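PDB 6VC5: endoglucanase from Komagataeibacter sucrofermentans, which probably hydrolyses internal (1->4)-beta-D-glucosidic linkages in cellulose and related beta-glucans, as a family 8 glycosyl hydrolase. Local coordinates for residues A[32-35]-A[36-40]; A[46-49]-A[50-53]; A[55-58]-A[59-63]. One frame throughout, in Å; residues are numbered along the deposited sequence.

Interaction 1: A[32-35]-A[36-40]; sequences HSEG and QGYGM
Glu34 sets its CG trans to the main-chain nitrogen (chi1 178°) and stays extended beyond it, while Tyr38, one helical turn later, keeps CG beside its own backbone N (chi1 -71°); with these two settings the side chains lie side by side and point the same way. Their ends join in a hydrogen bond of 2.6 Å from Tyr38 OH to Glu34 OE2. The hydroxyl reaches the anti lone pair of OE2, on the side away from OE1, and the carboxylate and ring planes are turned 58° apart. Nearer the helix, Glu34 CG runs alongside the ring at 3.4 Å from Tyr38 CE2, and the carbonyl oxygen Glu34 O lies over one ring face, 3.4 Å from Tyr38 CG. That same oxygen accepts from Tyr38 N at 2.9 Å. The first turn of helix 33-46 starts at the N-cap residue His32, whose O accepts from Gln36 N at 3.0 Å; Gln36 CG lies 3.4 Å from His32 O, and the bend at the next bond turns the amide aside. Ile22 N (at OE1) and Gly20 O (at NE2) hold the amide of Gln36. The side chain of Tyr38 packs on Tyr300, Ala304 and Leu308 of helix 300-313, consistent with helix 33-46 belonging to the family's alpha/alpha barrel. A phenylalanine in place of Tyr38 would probably leave Glu34 OE2 without its hydroxyl donor and its carboxylate freer to turn. The chemistry implies a carboxylate positioned from its own helix: the bond at OE2 fixes its end, ring contacts steady CG, and Arg225 adds a long, weak ion pair.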
loop_
_atom_site.group_PDB
_atom_site.type_symbol
_atom_site.label_atom_id
_atom_site.label_comp_id
_atom_site.label_asym_id
_atom_site.label_seq_id
_atom_site.Cartn_x
_atom_site.Cartn_y
_atom_site.Cartn_z
ATOM N N HIS A 32 -5.939 12.181 0.954
ATOM C CA HIS A 32 -6.400 10.801 1.113
ATOM C C HIS A 32 -5.774 10.187 2.347
ATOM O O HIS A 32 -4.718 10.605 2.759
ATOM C CB HIS A 32 -5.993 9.943 -0.096
ATOM C CG HIS A 32 -6.640 10.348 -1.376
ATOM N ND1 HIS A 32 -5.917 10.667 -2.497
ATOM C CD2 HIS A 32 -7.940 10.486 -1.717
ATOM C CE1 HIS A 32 -6.746 10.990 -3.475
ATOM N NE2 HIS A 32 -7.979 10.892 -3.027
ATOM N N SER A 33 -6.415 9.181 2.919
ATOM C CA SER A 33 -5.779 8.481 4.036
ATOM C C SER A 33 -4.473 7.823 3.601
ATOM O O SER A 33 -3.510 7.787 4.369
ATOM C CB SER A 33 -6.733 7.464 4.687
ATOM O OG SER A 33 -7.087 6.420 3.787
ATOM N N GLU A 34 -4.408 7.321 2.365
ATOM C CA GLU A 34 -3.171 6.725 1.880
ATOM C C GLU A 34 -2.068 7.776 1.794
ATOM O O GLU A 34 -0.919 7.514 2.160
ATOM C CB GLU A 34 -3.422 6.083 0.512
ATOM C CG GLU A 34 -2.206 5.452 -0.152
ATOM C CD GLU A 34 -2.518 4.888 -1.540
ATOM O OE1 GLU A 34 -3.676 5.030 -2.003
ATOM O OE2 GLU A 34 -1.606 4.297 -2.165
ATOM N N GLY A 35 -2.414 8.982 1.347
ATOM C CA GLY A 35 -1.422 10.044 1.245
ATOM C C GLY A 35 -0.923 10.534 2.593
ATOM O O GLY A 35 0.265 10.803 2.763
ATOM N N GLN A 36 -1.828 10.697 3.558
ATOM C CA GLN A 36 -1.372 11.050 4.900
ATOM C C GLN A 36 -0.493 9.933 5.459
ATOM O O GLN A 36 0.538 10.186 6.105
ATOM C CB GLN A 36 -2.575 11.295 5.816
ATOM C CG GLN A 36 -3.509 12.431 5.377
ATOM C CD GLN A 36 -2.801 13.766 5.267
ATOM O OE1 GLN A 36 -2.768 14.367 4.201
ATOM N NE2 GLN A 36 -2.228 14.236 6.378
ATOM N N GLY A 37 -0.862 8.684 5.157
ATOM C CA GLY A 37 -0.066 7.559 5.600
ATOM C C GLY A 37 1.332 7.567 5.019
ATOM O O GLY A 37 2.304 7.286 5.724
ATOM N N TYR A 38 1.454 7.895 3.727
ATOM C CA TYR A 38 2.780 8.018 3.125
ATOM C C TYR A 38 3.578 9.137 3.779
ATOM O O TYR A 38 4.772 8.980 4.058
ATOM C CB TYR A 38 2.682 8.258 1.612
ATOM C CG TYR A 38 2.218 7.070 0.802
ATOM C CD1 TYR A 38 2.593 5.775 1.139
ATOM C CD2 TYR A 38 1.414 7.258 -0.309
ATOM C CE1 TYR A 38 2.162 4.690 0.391
ATOM C CE2 TYR A 38 0.983 6.188 -1.062
ATOM C CZ TYR A 38 1.349 4.909 -0.707
ATOM O OH TYR A 38 0.895 3.849 -1.472
ATOM N N GLY A 39 2.945 10.294 3.994
ATOM C CA GLY A 39 3.649 11.394 4.633
ATOM C C GLY A 39 4.154 11.018 6.011
ATOM O O GLY A 39 5.298 11.316 6.371
ATOM N N MET A 40 3.314 10.323 6.785
ATOM C CA MET A 40 3.710 9.870 8.113
ATOM C C MET A 40 4.818 8.820 8.035
ATOM O O MET A 40 5.803 8.875 8.786
ATOM C CB MET A 40 2.474 9.327 8.826
ATOM C CG MET A 40 1.477 10.410 9.216
ATOM S SD MET A 40 -0.094 9.678 9.798
ATOM C CE MET A 40 0.445 8.857 11.345
HETATM O O HOH W 1 -3.184 13.119 1.641
#

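Interaction 2: A[46-49]-A[50-53]; sequences AGDQ and AAFE
Asp48 brings its carboxylate against Ala51, three residues on, and its side chain can be followed outward from CB. At CB the first torsion (chi1 -175°) sets CG trans to the backbone N, which directs the group along the start of helix 49-62. CG then comes to 3.5 Å from Ala51 CB. OD1 accepts a hydrogen bond from Ala51 N at 3.2 Å, the capping bond of an N-cap residue; the donor stands above the carboxylate plane, 63° out of it. Water 2 adds a second link, accepting from Ala50 N at 3.1 Å and giving a weak bond to OD1. OD2, the other tip, touches Ala51 CB at 3.4 Å and is taken by partners on helix 4-15, a salt bridge to Arg12 NH1 and a hydrogen bond from Trp8 NE1. The first helical backbone bonds follow: Phe52 N donates to Asp48 O at 3.0 Å, and Glu53 N to Gln49 O at 2.9 Å. Beside this turn the extended Gln49 passes Glu53 loosely, with Gln49 CG 4.1 Å from Glu53 OE2. Just before it, Gly47 with phi 80° is the C-prime residue of a Schellman motif ending helix 33-46, so one helix closes and the next opens within two residues. The chemistry gives Asp48 two tasks: one oxygen serves amide groups of the new helix, directly and through water, while the other ties the turn to helix 4-15. Its negative charge, near the helix N-terminus and Arg12, is probably stabilised by both.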
loop_
_atom_site.group_PDB
_atom_site.type_symbol
_atom_site.label_atom_id
_atom_site.label_comp_id
_atom_site.label_asym_id
_atom_site.label_seq_id
_atom_site.Cartn_x
_atom_site.Cartn_y
_atom_site.Cartn_z
ATOM N N ALA A 46 12.559 9.108 7.763
ATOM C CA ALA A 46 13.563 10.151 7.593
ATOM C C ALA A 46 13.944 10.846 8.896
ATOM O O ALA A 46 14.945 11.569 8.919
ATOM C CB ALA A 46 13.044 11.197 6.606
ATOM N N GLY A 47 13.182 10.654 9.967
ATOM C CA GLY A 47 13.474 11.309 11.230
ATOM C C GLY A 47 13.016 12.747 11.334
ATOM O O GLY A 47 13.605 13.521 12.091
ATOM N N ASP A 48 11.968 13.127 10.603
ATOM C CA ASP A 48 11.466 14.505 10.586
ATOM C C ASP A 48 10.240 14.571 11.496
ATOM O O ASP A 48 9.086 14.462 11.058
ATOM C CB ASP A 48 11.141 14.910 9.141
ATOM C CG ASP A 48 10.729 16.368 9.000
ATOM O OD1 ASP A 48 10.554 17.069 10.017
ATOM O OD2 ASP A 48 10.583 16.823 7.844
ATOM N N GLN A 49 10.498 14.750 12.796
ATOM C CA GLN A 49 9.404 14.693 13.761
ATOM C C GLN A 49 8.456 15.884 13.639
ATOM O O GLN A 49 7.245 15.731 13.847
ATOM C CB GLN A 49 9.935 14.564 15.187
ATOM C CG GLN A 49 8.823 14.211 16.160
ATOM C CD GLN A 49 9.325 13.808 17.528
ATOM O OE1 GLN A 49 10.509 13.970 17.847
ATOM N NE2 GLN A 49 8.419 13.279 18.350
ATOM N N ALA A 50 8.975 17.072 13.326
ATOM C CA ALA A 50 8.100 18.232 13.191
ATOM C C ALA A 50 7.069 18.011 12.094
ATOM O O ALA A 50 5.897 18.381 12.245
ATOM C CB ALA A 50 8.928 19.482 12.901
ATOM N N ALA A 51 7.481 17.387 10.991
ATOM C CA ALA A 51 6.527 17.080 9.935
ATOM C C ALA A 51 5.576 15.971 10.362
ATOM O O ALA A 51 4.358 16.088 10.177
ATOM C CB ALA A 51 7.254 16.703 8.643
ATOM N N PHE A 52 6.117 14.880 10.928
ATOM C CA PHE A 52 5.281 13.753 11.332
ATOM C C PHE A 52 4.147 14.223 12.228
ATOM O O PHE A 52 2.978 13.866 12.013
ATOM C CB PHE A 52 6.114 12.700 12.075
ATOM C CG PHE A 52 5.301 11.501 12.505
ATOM C CD1 PHE A 52 5.225 10.382 11.684
ATOM C CD2 PHE A 52 4.542 11.524 13.668
ATOM C CE1 PHE A 52 4.462 9.285 12.038
ATOM C CE2 PHE A 52 3.750 10.438 14.019
ATOM C CZ PHE A 52 3.709 9.318 13.206
ATOM N N GLU A 53 4.485 15.043 13.231
ATOM C CA GLU A 53 3.523 15.460 14.249
ATOM C C GLU A 53 2.309 16.139 13.626
ATOM O O GLU A 53 1.164 15.818 13.969
ATOM C CB GLU A 53 4.215 16.397 15.252
ATOM C CG GLU A 53 3.613 16.413 16.659
ATOM C CD GLU A 53 4.671 16.549 17.755
ATOM O OE1 GLU A 53 4.326 16.442 18.956
ATOM O OE2 GLU A 53 5.858 16.749 17.415
HETATM O O HOH W 2 11.912 18.046 12.938
#

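Interaction 3: A[55-58]-A[59-63]; sequences IWVW and ARTNL
Trp58 and Asn62, like Trp56 and Arg60, pair one turn apart at the C-terminal end of helix 49-62, a helix of the alpha/alpha barrel built from paired helices in this family. Hydrogen bonds come first. Backbone i to i+4 bonds run along the segment, for example Arg60 N to Trp56 O at 2.8 Å, and two carbonyls receive a second donor from a side chain. Thr61 OG1 lies 2.7 Å from Val57 O. Thr61 N donates to the same oxygen from the opposite face of its plane. Trp58 O takes Asn62 N together with Asn62 ND2 at 3.0 Å, with Trp58 O in the plane of the asparagine amide. Asn62 holds CG beside its backbone N, anti to its carbonyl carbon, and Trp58 holds CG anti to its backbone N; these settings bring the amide over the indole. Two CH-pi contacts form the next group. Arg60 CB stands 3.9 Å from the centroid of the six-membered ring of Trp56, 9° off the normal, and the guanidinium plane is 79° from the ring. Asn62 CB sits likewise 3.9 Å from the centroid of the six-membered ring of Trp58, whose plane is 28° from the asparagine amide. Among apolar touches, Trp56 CE3 meets Ala59 CB at 4.3 Å, and Trp58 CZ3 meets Leu63 CG at 4.0 Å. Outside the segments, Trp58 meets Tyr75 of strand 74-76 edge-to-face. Over the indole of Trp58, Asn62 ND2 lies 3.1 Å above the ring plane, offset toward the rim, with its N-H turned to Trp58 O.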
loop_
_atom_site.group_PDB
_atom_site.type_symbol
_atom_site.label_atom_id
_atom_site.label_comp_id
_atom_site.label_asym_id
_atom_site.label_seq_id
_atom_site.Cartn_x
_atom_site.Cartn_y
_atom_site.Cartn_z
ATOM N N ILE A 55 1.344 16.048 10.343
ATOM C CA ILE A 55 0.633 15.178 9.402
ATOM C C ILE A 55 -0.318 14.245 10.147
ATOM O O ILE A 55 -1.475 14.065 9.752
ATOM C CB ILE A 55 1.627 14.403 8.521
ATOM C CG1 ILE A 55 2.517 15.356 7.724
ATOM C CG2 ILE A 55 0.853 13.455 7.583
ATOM C CD1 ILE A 55 3.767 14.682 7.183
ATOM N N TRP A 56 0.142 13.672 11.259
ATOM C CA TRP A 56 -0.723 12.822 12.071
ATOM C C TRP A 56 -1.873 13.606 12.710
ATOM O O TRP A 56 -3.021 13.159 12.673
ATOM C CB TRP A 56 0.110 12.072 13.111
ATOM C CG TRP A 56 -0.694 11.384 14.188
ATOM C CD1 TRP A 56 -0.469 11.464 15.540
ATOM C CD2 TRP A 56 -1.807 10.487 14.025
ATOM N NE1 TRP A 56 -1.377 10.696 16.215
ATOM C CE2 TRP A 56 -2.216 10.094 15.317
ATOM C CE3 TRP A 56 -2.523 10.006 12.920
ATOM C CZ2 TRP A 56 -3.292 9.228 15.534
ATOM C CZ3 TRP A 56 -3.594 9.136 13.146
ATOM C CH2 TRP A 56 -3.962 8.764 14.442
ATOM N N VAL A 57 -1.594 14.769 13.305
ATOM C CA VAL A 57 -2.680 15.540 13.915
ATOM C C VAL A 57 -3.740 15.900 12.876
ATOM O O VAL A 57 -4.947 15.813 13.147
ATOM C CB VAL A 57 -2.139 16.776 14.659
ATOM C CG1 VAL A 57 -3.273 17.699 15.048
ATOM C CG2 VAL A 57 -1.398 16.334 15.903
ATOM N N TRP A 58 -3.320 16.269 11.661
ATOM C CA TRP A 58 -4.306 16.570 10.629
ATOM C C TRP A 58 -5.148 15.342 10.296
ATOM O O TRP A 58 -6.383 15.425 10.208
ATOM C CB TRP A 58 -3.647 17.136 9.367
ATOM C CG TRP A 58 -4.680 17.717 8.424
ATOM C CD1 TRP A 58 -5.116 19.008 8.386
ATOM C CD2 TRP A 58 -5.449 17.003 7.439
ATOM N NE1 TRP A 58 -6.087 19.146 7.417
ATOM C CE2 TRP A 58 -6.314 17.930 6.832
ATOM C CE3 TRP A 58 -5.475 15.673 7.010
ATOM C CZ2 TRP A 58 -7.197 17.567 5.803
ATOM C CZ3 TRP A 58 -6.355 15.314 5.988
ATOM C CH2 TRP A 58 -7.200 16.262 5.400
ATOM N N ALA A 59 -4.502 14.186 10.119
ATOM C CA ALA A 59 -5.246 12.979 9.760
ATOM C C ALA A 59 -6.193 12.557 10.880
ATOM O O ALA A 59 -7.331 12.145 10.623
ATOM C CB ALA A 59 -4.284 11.840 9.438
ATOM N N ARG A 60 -5.727 12.611 12.130
ATOM C CA ARG A 60 -6.581 12.224 13.248
ATOM C C ARG A 60 -7.779 13.154 13.361
ATOM O O ARG A 60 -8.917 12.702 13.550
ATOM C CB ARG A 60 -5.758 12.254 14.533
ATOM C CG ARG A 60 -6.469 11.681 15.742
ATOM C CD ARG A 60 -5.604 11.862 16.984
ATOM N NE ARG A 60 -5.474 13.271 17.350
ATOM C CZ ARG A 60 -4.441 13.788 18.011
ATOM N NH1 ARG A 60 -3.435 13.011 18.390
ATOM N NH2 ARG A 60 -4.415 15.085 18.292
ATOM N N THR A 61 -7.543 14.460 13.209
ATOM C CA THR A 61 -8.592 15.459 13.373
ATOM C C THR A 61 -9.628 15.382 12.261
ATOM O O THR A 61 -10.830 15.505 12.520
ATOM C CB THR A 61 -7.954 16.846 13.396
ATOM O OG1 THR A 61 -7.047 16.932 14.502
ATOM C CG2 THR A 61 -9.024 17.947 13.503
ATOM N N ASN A 62 -9.190 15.169 11.022
ATOM C CA ASN A 62 -10.082 15.332 9.883
ATOM C C ASN A 62 -10.585 14.031 9.282
ATOM O O ASN A 62 -11.675 14.033 8.690
ATOM C CB ASN A 62 -9.411 16.165 8.785
ATOM C CG ASN A 62 -9.212 17.603 9.198
ATOM O OD1 ASN A 62 -10.139 18.415 9.118
ATOM N ND2 ASN A 62 -8.014 17.927 9.665
ATOM N N LEU A 63 -9.834 12.935 9.402
ATOM C CA LEU A 63 -10.188 11.680 8.749
ATOM C C LEU A 63 -10.565 10.554 9.698
ATOM O O LEU A 63 -11.358 9.697 9.314
ATOM C CB LEU A 63 -9.051 11.182 7.837
ATOM C CG LEU A 63 -8.640 12.090 6.676
ATOM C CD1 LEU A 63 -7.484 11.428 5.911
ATOM C CD2 LEU A 63 -9.826 12.362 5.770
#

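Overall arrangement
Interaction 1 is the buried one, its centre about 10 Å from the chain centre; interactions 2 and 3, at about 20 and 19 Å, are partly buried. All three are local contacts on one helical hairpin: interaction 1 opens helix 33-46, interaction 2 spans the turn into helix 49-62, and interaction 3 lies at that helix's far end. Met40 joins them, touching Phe52 of interaction 2 as well as Ile55 and Trp56 of interaction 3, while Gln36 packs on Ile55 and Trp58. The chemistry changes with place: a carboxylate-hydroxyl hydrogen bond in the interior, a capping carboxylate at the turn, and tryptophan faces with carbonyls that each accept two hydrogen bonds where the helix ends.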